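Local coordinates for protein cycloalternan-forming enzyme (Listeria monocytogenes serovar 1/2a, PDB 5F7U) that is a multidomain carbohydrate-active protein of glycoside hydrolase family 31, with a TIM barrel, beta-rich flanking domains and a family 6 carbohydrate-binding module, at residues Gln308-Ser313 / Lys318-Leu323; Phe242-Asp247 / Asn261-Asp266; Thr216-Tyr219 / Asn223-Gly226. The protein carries 1 engineered substitution. All blocks are in the same frame, centred on the assembly; numbering follows the deposited sequence.

Contact 1: Gln308-Ser313 / Lys318-Leu323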
ATOM      1  N   GLN A 308       4.962  14.886 -14.148  1.00 14.55           N
ATOM      2  CA  GLN A 308       3.524  14.756 -14.377  1.00 14.61           C
ATOM      3  C   GLN A 308       3.270  13.626 -15.357  1.00 14.32           C
ATOM      4  O   GLN A 308       3.834  13.620 -16.455  1.00 14.57           O
ATOM      5  CB  GLN A 308       2.940  16.076 -14.903  1.00 15.38           C
ATOM      6  CG  GLN A 308       1.414  16.070 -15.016  1.00 16.32           C
ATOM      7  CD  GLN A 308       0.895  17.306 -15.715  1.00 17.24           C
ATOM      8  OE1 GLN A 308       1.130  17.506 -16.890  1.00 18.89           O
ATOM      9  NE2 GLN A 308       0.189  18.136 -14.984  1.00 18.19           N
ATOM     10  N   PHE A 309       2.423  12.673 -14.950  1.00 13.72           N
ATOM     11  CA  PHE A 309       2.001  11.573 -15.815  1.00 13.70           C
ATOM     12  C   PHE A 309       0.614  11.890 -16.349  1.00 13.94           C
ATOM     13  O   PHE A 309      -0.362  11.974 -15.589  1.00 13.91           O
ATOM     14  CB  PHE A 309       1.973  10.255 -15.014  1.00 13.20           C
ATOM     15  CG  PHE A 309       3.338   9.685 -14.734  1.00 13.14           C
ATOM     16  CD1 PHE A 309       4.090  10.104 -13.610  1.00 13.25           C
ATOM     17  CD2 PHE A 309       3.880   8.717 -15.563  1.00 13.28           C
ATOM     18  CE1 PHE A 309       5.374   9.573 -13.366  1.00 13.27           C
ATOM     19  CE2 PHE A 309       5.149   8.163 -15.313  1.00 13.24           C
ATOM     20  CZ  PHE A 309       5.901   8.598 -14.221  1.00 13.27           C
ATOM     21  N   GLN A 310       0.536  12.086 -17.659  1.00 14.15           N
ATOM     22  CA  GLN A 310      -0.704  12.426 -18.321  1.00 14.28           C
ATOM     23  C   GLN A 310      -1.308  11.133 -18.869  1.00 14.16           C
ATOM     24  O   GLN A 310      -0.926  10.675 -19.944  1.00 14.01           O
ATOM     25  CB  GLN A 310      -0.412  13.427 -19.446  1.00 15.15           C
ATOM     26  CG  GLN A 310       0.213  14.715 -18.917  1.00 15.90           C
ATOM     27  CD  GLN A 310       0.661  15.651 -20.020  1.00 16.94           C
ATOM     28  OE1 GLN A 310       0.554  15.336 -21.204  1.00 17.69           O
ATOM     29  NE2 GLN A 310       1.175  16.808 -19.633  1.00 17.63           N
ATOM     30  N   MET A 311      -2.269  10.556 -18.137  1.00 13.91           N
ATOM     31  CA  MET A 311      -2.685   9.194 -18.464  1.00 14.02           C
ATOM     32  C   MET A 311      -3.961   9.194 -19.293  1.00 14.85           C
ATOM     33  O   MET A 311      -5.069   9.042 -18.756  1.00 14.94           O
ATOM     34  CB  MET A 311      -2.796   8.331 -17.186  1.00 13.45           C
ATOM     35  CG  MET A 311      -1.543   8.361 -16.293  1.00 13.21           C
ATOM     36  SD  MET A 311       0.010   7.987 -17.157  1.00 13.47           S
ATOM     37  CE  MET A 311      -0.218   6.246 -17.542  1.00 13.40           C
ATOM     38  N   ALA A 312      -3.810   9.399 -20.605  1.00 15.44           N
ATOM     39  CA  ALA A 312      -4.984   9.541 -21.501  1.00 16.56           C
ATOM     40  C   ALA A 312      -5.876  10.696 -21.015  1.00 17.27           C
ATOM     41  O   ALA A 312      -7.105  10.648 -21.116  1.00 17.62           O
ATOM     42  CB  ALA A 312      -5.760   8.217 -21.616  1.00 16.23           C
ATOM     43  N   SER A 313      -5.219  11.739 -20.507  1.00 17.67           N
ATOM     44  CA  SER A 313      -5.879  12.925 -19.945  1.00 18.64           C
ATOM     45  C   SER A 313      -5.979  14.061 -20.964  1.00 19.77           C
ATOM     46  O   SER A 313      -6.739  15.010 -20.757  1.00 20.00           O
ATOM     47  CB  SER A 313      -5.082  13.422 -18.734  1.00 18.61           C
ATOM     48  OG  SER A 313      -3.761  13.744 -19.147  1.00 18.79           O
ATOM     49  N   LYS A 318      -3.357   8.414 -25.757  1.00 17.65           N
ATOM     50  CA  LYS A 318      -1.974   8.803 -25.470  1.00 17.22           C
ATOM     51  C   LYS A 318      -1.727   8.884 -23.973  1.00 16.34           C
ATOM     52  O   LYS A 318      -2.519   9.484 -23.248  1.00 15.54           O
ATOM     53  CB  LYS A 318      -1.680  10.176 -26.087  1.00 18.30           C
ATOM     54  CG  LYS A 318      -0.225  10.645 -25.951  1.00 19.11           C
ATOM     55  CD  LYS A 318      -0.016  12.067 -26.461  1.00 20.67           C
ATOM     56  CE  LYS A 318      -0.223  12.156 -27.958  1.00 22.36           C
ATOM     57  NZ  LYS A 318       0.329  13.432 -28.508  1.00 23.94           N
ATOM     58  N   TYR A 319      -0.635   8.287 -23.506  1.00 15.56           N
ATOM     59  CA  TYR A 319      -0.113   8.675 -22.183  1.00 14.80           C
ATOM     60  C   TYR A 319       1.293   9.237 -22.267  1.00 14.64           C
ATOM     61  O   TYR A 319       2.062   8.881 -23.158  1.00 14.55           O
ATOM     62  CB  TYR A 319      -0.239   7.581 -21.105  1.00 14.67           C
ATOM     63  CG  TYR A 319       0.761   6.450 -21.186  1.00 14.94           C
ATOM     64  CD1 TYR A 319       2.019   6.545 -20.557  1.00 15.06           C
ATOM     65  CD2 TYR A 319       0.446   5.277 -21.871  1.00 15.17           C
ATOM     66  CE1 TYR A 319       2.933   5.480 -20.613  1.00 15.44           C
ATOM     67  CE2 TYR A 319       1.342   4.198 -21.929  1.00 15.88           C
ATOM     68  CZ  TYR A 319       2.582   4.304 -21.290  1.00 15.91           C
ATOM     69  OH  TYR A 319       3.466   3.249 -21.373  1.00 16.27           O
ATOM     70  N   SER A 320       1.623  10.123 -21.325  1.00 14.34           N
ATOM     71  CA  SER A 320       2.871  10.874 -21.422  1.00 14.32           C
ATOM     72  C   SER A 320       3.449  11.067 -20.047  1.00 13.89           C
ATOM     73  O   SER A 320       2.699  11.088 -19.069  1.00 13.54           O
ATOM     74  CB  SER A 320       2.625  12.250 -22.037  1.00 14.70           C
ATOM     75  OG  SER A 320       1.892  12.158 -23.258  1.00 15.60           O
ATOM     76  N   PHE A 321       4.770  11.203 -19.973  1.00 13.71           N
ATOM     77  CA  PHE A 321       5.355  11.790 -18.778  1.00 13.30           C
ATOM     78  C   PHE A 321       6.095  13.054 -19.145  1.00 13.55           C
ATOM     79  O   PHE A 321       6.659  13.162 -20.222  1.00 13.35           O
ATOM     80  CB  PHE A 321       6.210  10.811 -17.956  1.00 13.34           C
ATOM     81  CG  PHE A 321       7.439  10.290 -18.661  1.00 13.69           C
ATOM     82  CD1 PHE A 321       8.583  11.083 -18.802  1.00 14.22           C
ATOM     83  CD2 PHE A 321       7.469   8.973 -19.139  1.00 13.95           C
ATOM     84  CE1 PHE A 321       9.718  10.588 -19.435  1.00 14.45           C
ATOM     85  CE2 PHE A 321       8.609   8.459 -19.761  1.00 14.21           C
ATOM     86  CZ  PHE A 321       9.729   9.280 -19.923  1.00 14.46           C
ATOM     87  N   VAL A 322       6.050  14.018 -18.237  1.00 13.46           N
ATOM     88  CA  VAL A 322       6.806  15.257 -18.404  1.00 13.84           C
ATOM     89  C   VAL A 322       7.604  15.379 -17.122  1.00 13.59           C
ATOM     90  O   VAL A 322       7.025  15.459 -16.031  1.00 13.40           O
ATOM     91  CB  VAL A 322       5.896  16.488 -18.610  1.00 14.16           C
ATOM     92  CG1 VAL A 322       6.750  17.745 -18.802  1.00 14.49           C
ATOM     93  CG2 VAL A 322       5.015  16.294 -19.830  1.00 14.88           C
ATOM     94  N   LEU A 323       8.919  15.335 -17.260  1.00 13.66           N
ATOM     95  CA  LEU A 323       9.821  15.301 -16.110  1.00 13.61           C
ATOM     96  C   LEU A 323      10.583  16.606 -16.031  1.00 14.12           C
ATOM     97  O   LEU A 323      11.186  17.027 -17.026  1.00 14.19           O
ATOM     98  CB  LEU A 323      10.819  14.130 -16.254  1.00 13.65           C
ATOM     99  CG  LEU A 323      11.939  14.053 -15.205  1.00 13.72           C
ATOM    100  CD1 LEU A 323      11.439  13.772 -13.790  1.00 13.46           C
ATOM    101  CD2 LEU A 323      12.971  13.003 -15.593  1.00 14.12           C
TER
HETATM  102  O   HOH W   1      -0.549  13.438 -22.973  1.00 17.70           O

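Contact 2: Phe242-Asp247 / Asn261-Asp266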
ATOM      1  N   PHE A 242       3.309   7.909 -25.378  1.00 14.87           N
ATOM      2  CA  PHE A 242       3.058   6.490 -25.624  1.00 15.51           C
ATOM      3  C   PHE A 242       1.623   6.261 -26.074  1.00 16.17           C
ATOM      4  O   PHE A 242       0.732   7.030 -25.706  1.00 15.73           O
ATOM      5  CB  PHE A 242       3.355   5.703 -24.337  1.00 14.99           C
ATOM      6  CG  PHE A 242       4.771   5.894 -23.830  1.00 14.67           C
ATOM      7  CD1 PHE A 242       5.808   5.067 -24.297  1.00 15.76           C
ATOM      8  CD2 PHE A 242       5.082   6.905 -22.913  1.00 13.87           C
ATOM      9  CE1 PHE A 242       7.118   5.241 -23.849  1.00 15.65           C
ATOM     10  CE2 PHE A 242       6.399   7.086 -22.465  1.00 13.71           C
ATOM     11  CZ  PHE A 242       7.411   6.249 -22.934  1.00 14.64           C
ATOM     12  N   MET A 243       1.409   5.220 -26.881  1.00 17.56           N
ATOM     13  CA  MET A 243       0.072   4.870 -27.365  1.00 18.86           C
ATOM     14  C   MET A 243      -0.587   3.961 -26.342  1.00 18.23           C
ATOM     15  O   MET A 243       0.053   3.034 -25.847  1.00 17.95           O
ATOM     16  CB  MET A 243       0.165   4.129 -28.688  1.00 21.71           C
ATOM     17  CG  MET A 243      -1.196   3.820 -29.296  1.00 24.66           C
ATOM     18  SD  MET A 243      -0.963   3.586 -31.052  1.00 29.89           S
ATOM     19  CE  MET A 243      -0.541   5.276 -31.430  1.00 28.45           C
ATOM     20  N   THR A 244      -1.862   4.219 -26.041  1.00 17.87           N
ATOM     21  CA  THR A 244      -2.593   3.394 -25.080  1.00 17.72           C
ATOM     22  C   THR A 244      -4.021   3.064 -25.543  1.00 18.93           C
ATOM     23  O   THR A 244      -4.802   3.986 -25.839  1.00 19.18           O
ATOM     24  CB  THR A 244      -2.593   4.011 -23.659  1.00 16.46           C
ATOM     25  OG1 THR A 244      -3.495   3.268 -22.824  1.00 17.01           O
ATOM     26  CG2 THR A 244      -3.006   5.511 -23.688  1.00 16.31           C
ATOM     27  N   PRO A 245      -4.369   1.762 -25.598  1.00 19.91           N
ATOM     28  CA  PRO A 245      -5.720   1.341 -25.978  1.00 21.16           C
ATOM     29  C   PRO A 245      -6.749   1.763 -24.913  1.00 20.73           C
ATOM     30  O   PRO A 245      -6.385   1.991 -23.761  1.00 19.46           O
ATOM     31  CB  PRO A 245      -5.613  -0.189 -26.066  1.00 22.14           C
ATOM     32  CG  PRO A 245      -4.495  -0.532 -25.140  1.00 21.28           C
ATOM     33  CD  PRO A 245      -3.518   0.611 -25.224  1.00 20.19           C
ATOM     34  N   SER A 246      -8.015   1.863 -25.313  0.50 21.98           N
ATOM     35  CA  SER A 246      -9.070   2.400 -24.447  0.50 22.20           C
ATOM     36  C   SER A 246      -9.198   1.664 -23.114  0.50 21.86           C
ATOM     37  O   SER A 246      -9.503   2.285 -22.090  0.50 21.46           O
ATOM     38  CB  SER A 246     -10.427   2.404 -25.169  0.50 24.04           C
ATOM     39  OG  SER A 246     -10.400   3.278 -26.282  0.50 24.86           O
ATOM     40  N   ASP A 247      -8.947   0.354 -23.129  1.00 22.21           N
ATOM     41  CA  ASP A 247      -9.142  -0.461 -21.929  1.00 22.54           C
ATOM     42  C   ASP A 247      -7.970  -0.505 -20.970  1.00 21.44           C
ATOM     43  O   ASP A 247      -8.060  -1.151 -19.938  1.00 21.51           O
ATOM     44  CB  ASP A 247      -9.599  -1.877 -22.279  1.00 24.62           C
ATOM     45  CG  ASP A 247      -8.605  -2.641 -23.134  1.00 25.79           C
ATOM     46  OD1 ASP A 247      -7.599  -2.087 -23.616  1.00 25.74           O
ATOM     47  OD2 ASP A 247      -8.880  -3.827 -23.374  1.00 27.86           O
ATOM     48  N   ASN A 261      -7.228   3.428 -10.372  1.00 12.89           N
ATOM     49  CA  ASN A 261      -6.897   3.388 -11.788  1.00 12.95           C
ATOM     50  C   ASN A 261      -6.803   4.826 -12.288  1.00 12.80           C
ATOM     51  O   ASN A 261      -7.806   5.513 -12.393  1.00 12.96           O
ATOM     52  CB  ASN A 261      -7.979   2.608 -12.542  1.00 13.40           C
ATOM     53  CG  ASN A 261      -7.787   2.628 -14.051  1.00 13.58           C
ATOM     54  OD1 ASN A 261      -6.832   3.212 -14.584  1.00 13.52           O
ATOM     55  ND2 ASN A 261      -8.722   2.008 -14.755  1.00 14.50           N
ATOM     56  N   GLN A 262      -5.596   5.272 -12.607  1.00 12.71           N
ATOM     57  CA  GLN A 262      -5.356   6.679 -12.934  1.00 12.89           C
ATOM     58  C   GLN A 262      -5.682   7.063 -14.374  1.00 13.38           C
ATOM     59  O   GLN A 262      -5.463   8.199 -14.753  1.00 13.37           O
ATOM     60  CB  GLN A 262      -3.898   7.066 -12.596  1.00 12.82           C
ATOM     61  CG  GLN A 262      -3.560   6.954 -11.101  1.00 12.85           C
ATOM     62  CD  GLN A 262      -4.310   7.950 -10.214  1.00 13.20           C
ATOM     63  OE1 GLN A 262      -4.678   9.041 -10.651  1.00 13.94           O
ATOM     64  NE2 GLN A 262      -4.520   7.583  -8.965  1.00 13.07           N
ATOM     65  N   ARG A 263      -6.234   6.152 -15.176  1.00 13.72           N
ATOM     66  CA  ARG A 263      -6.614   6.548 -16.543  1.00 14.30           C
ATOM     67  C   ARG A 263      -7.571   7.744 -16.491  1.00 14.80           C
ATOM     68  O   ARG A 263      -8.532   7.730 -15.747  1.00 15.10           O
ATOM     69  CB  ARG A 263      -7.217   5.391 -17.351  1.00 14.37           C
ATOM     70  CG  ARG A 263      -7.237   5.695 -18.853  1.00 15.00           C
ATOM     71  CD  ARG A 263      -8.109   4.727 -19.665  1.00 15.54           C
ATOM     72  NE  ARG A 263      -7.943   5.044 -21.078  1.00 16.24           N
ATOM     73  CZ  ARG A 263      -6.938   4.579 -21.818  1.00 16.43           C
ATOM     74  NH1 ARG A 263      -6.031   3.758 -21.281  1.00 16.42           N
ATOM     75  NH2 ARG A 263      -6.820   4.953 -23.088  1.00 16.74           N
ATOM     76  N   GLY A 264      -7.256   8.774 -17.271  1.00 15.33           N
ATOM     77  CA  GLY A 264      -8.013  10.020 -17.320  1.00 15.84           C
ATOM     78  C   GLY A 264      -7.412  11.161 -16.523  1.00 16.04           C
ATOM     79  O   GLY A 264      -7.835  12.311 -16.703  1.00 16.44           O
ATOM     80  N   LYS A 265      -6.447  10.853 -15.653  1.00 15.58           N
ATOM     81  CA  LYS A 265      -5.893  11.829 -14.709  1.00 15.69           C
ATOM     82  C   LYS A 265      -4.518  12.330 -15.152  1.00 15.67           C
ATOM     83  O   LYS A 265      -3.732  11.583 -15.771  1.00 14.95           O
ATOM     84  CB  LYS A 265      -5.700  11.205 -13.308  1.00 16.04           C
ATOM     85  CG  LYS A 265      -6.930  10.625 -12.601  1.00 17.11           C
ATOM     86  CD  LYS A 265      -7.757  11.727 -11.982  1.00 17.88           C
ATOM     87  CE  LYS A 265      -8.884  11.156 -11.124  1.00 18.45           C
ATOM     88  NZ  LYS A 265      -9.896  12.233 -10.938  1.00 20.25           N
ATOM     89  N   ASP A 266      -4.221  13.579 -14.776  1.00 15.96           N
ATOM     90  CA  ASP A 266      -2.851  14.104 -14.774  1.00 16.26           C
ATOM     91  C   ASP A 266      -2.316  13.886 -13.374  1.00 15.46           C
ATOM     92  O   ASP A 266      -2.779  14.520 -12.441  1.00 15.93           O
ATOM     93  CB  ASP A 266      -2.827  15.602 -15.094  1.00 17.43           C
ATOM     94  CG  ASP A 266      -3.208  15.893 -16.519  1.00 18.92           C
ATOM     95  OD1 ASP A 266      -2.662  15.229 -17.416  1.00 18.99           O
ATOM     96  OD2 ASP A 266      -4.065  16.778 -16.748  1.00 20.34           O
TER

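Contact 3: Thr216-Tyr219 / Asn223-Gly226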
ATOM      1  N   THR A 216       3.855  -2.158 -24.602  1.00 17.32           N
ATOM      2  CA  THR A 216       3.558  -0.738 -24.815  1.00 17.32           C
ATOM      3  C   THR A 216       4.411  -0.197 -25.946  1.00 17.07           C
ATOM      4  O   THR A 216       5.347  -0.859 -26.405  1.00 16.94           O
ATOM      5  CB  THR A 216       3.696   0.113 -23.515  1.00 17.23           C
ATOM      6  OG1 THR A 216       3.033   1.385 -23.678  1.00 17.43           O
ATOM      7  CG2 THR A 216       5.163   0.290 -23.089  1.00 16.55           C
ATOM      8  N   SER A 217       4.097   1.003 -26.397  1.00 16.80           N
ATOM      9  CA  SER A 217       4.838   1.561 -27.518  1.00 16.80           C
ATOM     10  C   SER A 217       4.738   3.044 -27.455  1.00 16.57           C
ATOM     11  O   SER A 217       3.801   3.581 -26.869  1.00 16.51           O
ATOM     12  CB  SER A 217       4.259   1.078 -28.847  1.00 17.65           C
ATOM     13  OG  SER A 217       2.891   1.411 -28.965  1.00 18.79           O
ATOM     14  N   GLU A 218       5.697   3.703 -28.093  1.00 16.38           N
ATOM     15  CA  GLU A 218       5.629   5.149 -28.224  1.00 16.42           C
ATOM     16  C   GLU A 218       4.524   5.584 -29.169  1.00 17.35           C
ATOM     17  O   GLU A 218       4.046   4.791 -30.009  1.00 17.61           O
ATOM     18  CB  GLU A 218       6.988   5.693 -28.654  1.00 16.32           C
ATOM     19  CG  GLU A 218       8.018   5.670 -27.523  1.00 16.22           C
ATOM     20  CD  GLU A 218       9.445   5.816 -28.045  1.00 16.29           C
ATOM     21  OE1 GLU A 218       9.639   5.786 -29.271  1.00 16.97           O
ATOM     22  OE2 GLU A 218      10.372   5.956 -27.223  1.00 16.51           O
ATOM     23  N   TYR A 219       4.106   6.838 -29.021  1.00 17.80           N
ATOM     24  CA  TYR A 219       3.012   7.370 -29.817  1.00 19.55           C
ATOM     25  C   TYR A 219       3.330   7.306 -31.320  1.00 21.76           C
ATOM     26  O   TYR A 219       4.495   7.443 -31.710  1.00 21.21           O
ATOM     27  CB  TYR A 219       2.602   8.769 -29.352  1.00 19.20           C
ATOM     28  CG  TYR A 219       1.162   9.080 -29.679  1.00 19.83           C
ATOM     29  CD1 TYR A 219       0.108   8.426 -29.012  1.00 19.83           C
ATOM     30  CD2 TYR A 219       0.838  10.011 -30.668  1.00 20.70           C
ATOM     31  CE1 TYR A 219      -1.220   8.693 -29.330  1.00 21.06           C
ATOM     32  CE2 TYR A 219      -0.496  10.300 -30.982  1.00 21.85           C
ATOM     33  CZ  TYR A 219      -1.522   9.633 -30.319  1.00 22.07           C
ATOM     34  OH  TYR A 219      -2.837   9.917 -30.625  1.00 23.57           O
ATOM     35  N   ASN A 223       8.267  11.422 -33.082  1.00 38.19           N
ATOM     36  CA  ASN A 223       8.742  12.636 -32.367  1.00 35.85           C
ATOM     37  C   ASN A 223       8.164  12.681 -30.936  1.00 32.33           C
ATOM     38  O   ASN A 223       7.693  13.711 -30.431  1.00 32.98           O
ATOM     39  CB  ASN A 223       8.426  13.910 -33.155  1.00 36.87           C
ATOM     40  CG  ASN A 223       8.989  13.870 -34.555  1.00 39.45           C
ATOM     41  OD1 ASN A 223      10.159  13.531 -34.762  1.00 39.11           O
ATOM     42  ND2 ASN A 223       8.147  14.191 -35.537  1.00 40.75           N
ATOM     43  N   SER A 224       8.162  11.517 -30.305  1.00 29.36           N
ATOM     44  CA  SER A 224       7.494  11.378 -29.028  1.00 25.17           C
ATOM     45  C   SER A 224       8.450  11.823 -27.910  1.00 22.04           C
ATOM     46  O   SER A 224       8.026  12.373 -26.885  1.00 20.77           O
ATOM     47  CB  SER A 224       7.033   9.928 -28.863  1.00 26.26           C
ATOM     48  OG  SER A 224       8.141   9.042 -28.758  1.00 28.53           O
ATOM     49  N   LEU A 225       9.749  11.633 -28.144  1.00 19.80           N
ATOM     50  CA  LEU A 225      10.746  11.765 -27.103  1.00 17.43           C
ATOM     51  C   LEU A 225      11.505  13.075 -27.257  1.00 16.77           C
ATOM     52  O   LEU A 225      12.121  13.323 -28.294  1.00 17.27           O
ATOM     53  CB  LEU A 225      11.714  10.574 -27.208  1.00 17.74           C
ATOM     54  CG  LEU A 225      12.926  10.443 -26.291  1.00 17.26           C
ATOM     55  CD1 LEU A 225      12.518  10.450 -24.818  1.00 16.22           C
ATOM     56  CD2 LEU A 225      13.638   9.158 -26.666  1.00 18.30           C
ATOM     57  N   GLY A 226      11.457  13.902 -26.217  1.00 15.65           N
ATOM     58  CA  GLY A 226      11.955  15.271 -26.342  1.00 15.08           C
ATOM     59  C   GLY A 226      12.469  15.909 -25.073  1.00 14.11           C
ATOM     60  O   GLY A 226      12.326  15.354 -23.980  1.00 13.34           O
TER
HETATM   61  O   HOH W   2       8.811   8.071 -31.072  1.00 24.04           O

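Contact 1: Gln308-Ser313 / Lys318-Leu323
Gln308-Ser313 and Lys318-Leu323 run antiparallel as the two arms of a beta hairpin in the N-terminal beta domain, whose family is galactose mutarotase-like; their axes approach to 4.6 Å with 172° between the chain directions. Main-chain hydrogen bonds set the register. Gln308 and Val322 exchange one pair of bonds and Gln310 and Ser320 another, the straightest being Gln308 N to Val322 O at 2.9 Å. Phe309 with Phe321 and, beyond Gln310, Met311 with Tyr319 are the alternating non-hydrogen-bonded pairs. Past Met311 the grip slackens, and Ala312 N reaches Lys318 O only through a weak bond.

Aromatic and sulfur contacts occupy the face bearing Phe309, Met311, Tyr319 and Phe321. Phe321 CB sits over one face of the Phe309 ring, 4.2 Å from its centroid and displaced toward the rim, a CH-pi contact. Phe321 CG lies between its own backbone N and carbonyl carbon (chi1 64°), which carries that ring away from Gln308-Ser313 and leaves CB to do the touching. Met311 bends at chi2 and chi3 and lies alongside Tyr319, with CE 3.8 Å from Tyr319 CD1; its SD makes an oblique Met-aromatic contact. The Tyr319 ring continues into a stack with Phe242, and its OH bonds to Thr216 OG1.

The face bearing Gln308, Gln310, Ser320 and Val322 is mainly polar, though Val322 CG2 packs against the Gln310 amide. Gln310 NE2 donates an almost linear bond (172°) to Gln308 OE1 within the same strand, the acceptor lying in the Gln310 amide plane, while Gln308 NE2 turns to Glu268. Ser320 OG is also hydrogen-bonded to Asn241 OD1. One water joins the strands, donating to Gln310 OE1 and to Ser320 OG, 2.8 Å from each.

Contact 2: Phe242-Asp247 / Asn261-Asp266
Thr244-Pro245-Ser246 and Arg263 meet where two loops approach each other without pairing their backbones. Phe242-Asp247 leaves its strand after Met243, and the chain from Thr244 onward is irregular. Asn261-Asp266 is folded by a type II beta turn from Gln262 to Lys265, closed by Lys265 N to Gln262 O at 3.0 Å. Gly264 occupies the third position of that turn with a positive phi. An Asx turn precedes and overlaps it: Asn261 OD1 accepts from Arg263 N at 3.1 Å, the donor standing 45° out of the side-chain carbonyl plane.

From this folded base one side chain spans to the opposite loop. With chi1 near trans (-164°) and the rest of the chain extended to NE, Arg263 carries its guanidinium to the backbone of Thr244-Ser246. NH1 donates to Thr244 OG1 at 3.0 Å, a fairly straight bond of 162° with the hydroxyl near the guanidinium plane. Ser246 O lies over one face of the group, 3.3 Å from Arg263 NE, at too poor an angle for a hydrogen bond. Pro245 O approaches obliquely, 3.1 Å from Arg263 NH1. The positive group is thus approached by oxygens of three successive residues, which would be expected to favour its charge.

Glu248 completes the arrangement: its carbonyl O accepts from Arg263 NH1 and its carboxylate bonds to Thr244 OG1, so the same residue engages both partners of the cross-loop bond. Glu316 adds a long, weak ion pair with Arg263 NH2.

The result is an arginine cross-link between loops of the galactose mutarotase-like domain, projected from an Asx turn running into a type II beta turn.

Contact 3: Thr216-Tyr219 / Asn223-Gly226
Ser224 OG lies against the side chain of Glu218, 3.5 Å from Glu218 CB and 3.6 Å from CG, so the hydroxyl borders the aliphatic part of the glutamate. No direct hydrogen bond crosses between the segments. The hydroxyl is also 3.6 Å from Glu218 OE1, and the polar link is made through water: one molecule donates to both, at 2.6 Å from Ser224 OG and 3.0 Å from Glu218 OE1. Beside this pair, Ser224 CB comes to 4.3 Å from Tyr219 N, a looser approach of the serine side chain to the backbone; the closest CA atoms, those of Tyr219 and Ser224, are 6.1 Å apart.

Torsions bring the two groups together. Ser224 OG stands between its backbone N and carbonyl carbon (chi1 66°), on the side where Glu218 lies. Glu218 CG is anti to its carbonyl carbon (chi1 -74°), and the chain then runs extended, which lays its length beside the hydroxyl and takes the carboxylate to the bridging water.

A second shell holds both ends. Glu218 OE2 is hydrogen-bonded to Tyr203 OH and Asn240 ND2, while OE1 takes a bond from Met205 N in addition to the water, so the buried carboxylate has partners on both oxygens; such a network would be expected to stabilise its negative charge. Asn240 also bonds to Ser224 OG through OD1, and its side chain therefore serves serine and glutamate alike.

The contact spans the irregular part of strand 214-229 in the galactose mutarotase-like beta domain. Strand 203-209 pairs with it, contributing the Met205 bond, as does strand 235-243, which supplies Asn240; beyond the break, Leu225 bonds through its backbone to Val121 of strand 106-129.

Overall arrangement
The three contacts form one connected region of the galactose mutarotase-like beta domain, on the same side of the chain's centre. Contacts 1 and 2 are closest, with centres about 8 Å apart: Gly264 N lies 2.7 Å from Met311 O, and Ser313 OG 2.5 Å from Asp266 OD1, both probable hydrogen bonds. Contact 3 is about 11 Å from contact 1 and about 15 Å from contact 2, centre to centre. It meets contact 2 where Met243 N comes within 2.9 Å of Ser217 O, joining neighbouring strands 214-229 and 235-243; strand 318-327 of contact 1 follows next. None of the residues that bind magnesium in this structure lies in these segments; the contacts are structural packing of the beta domain.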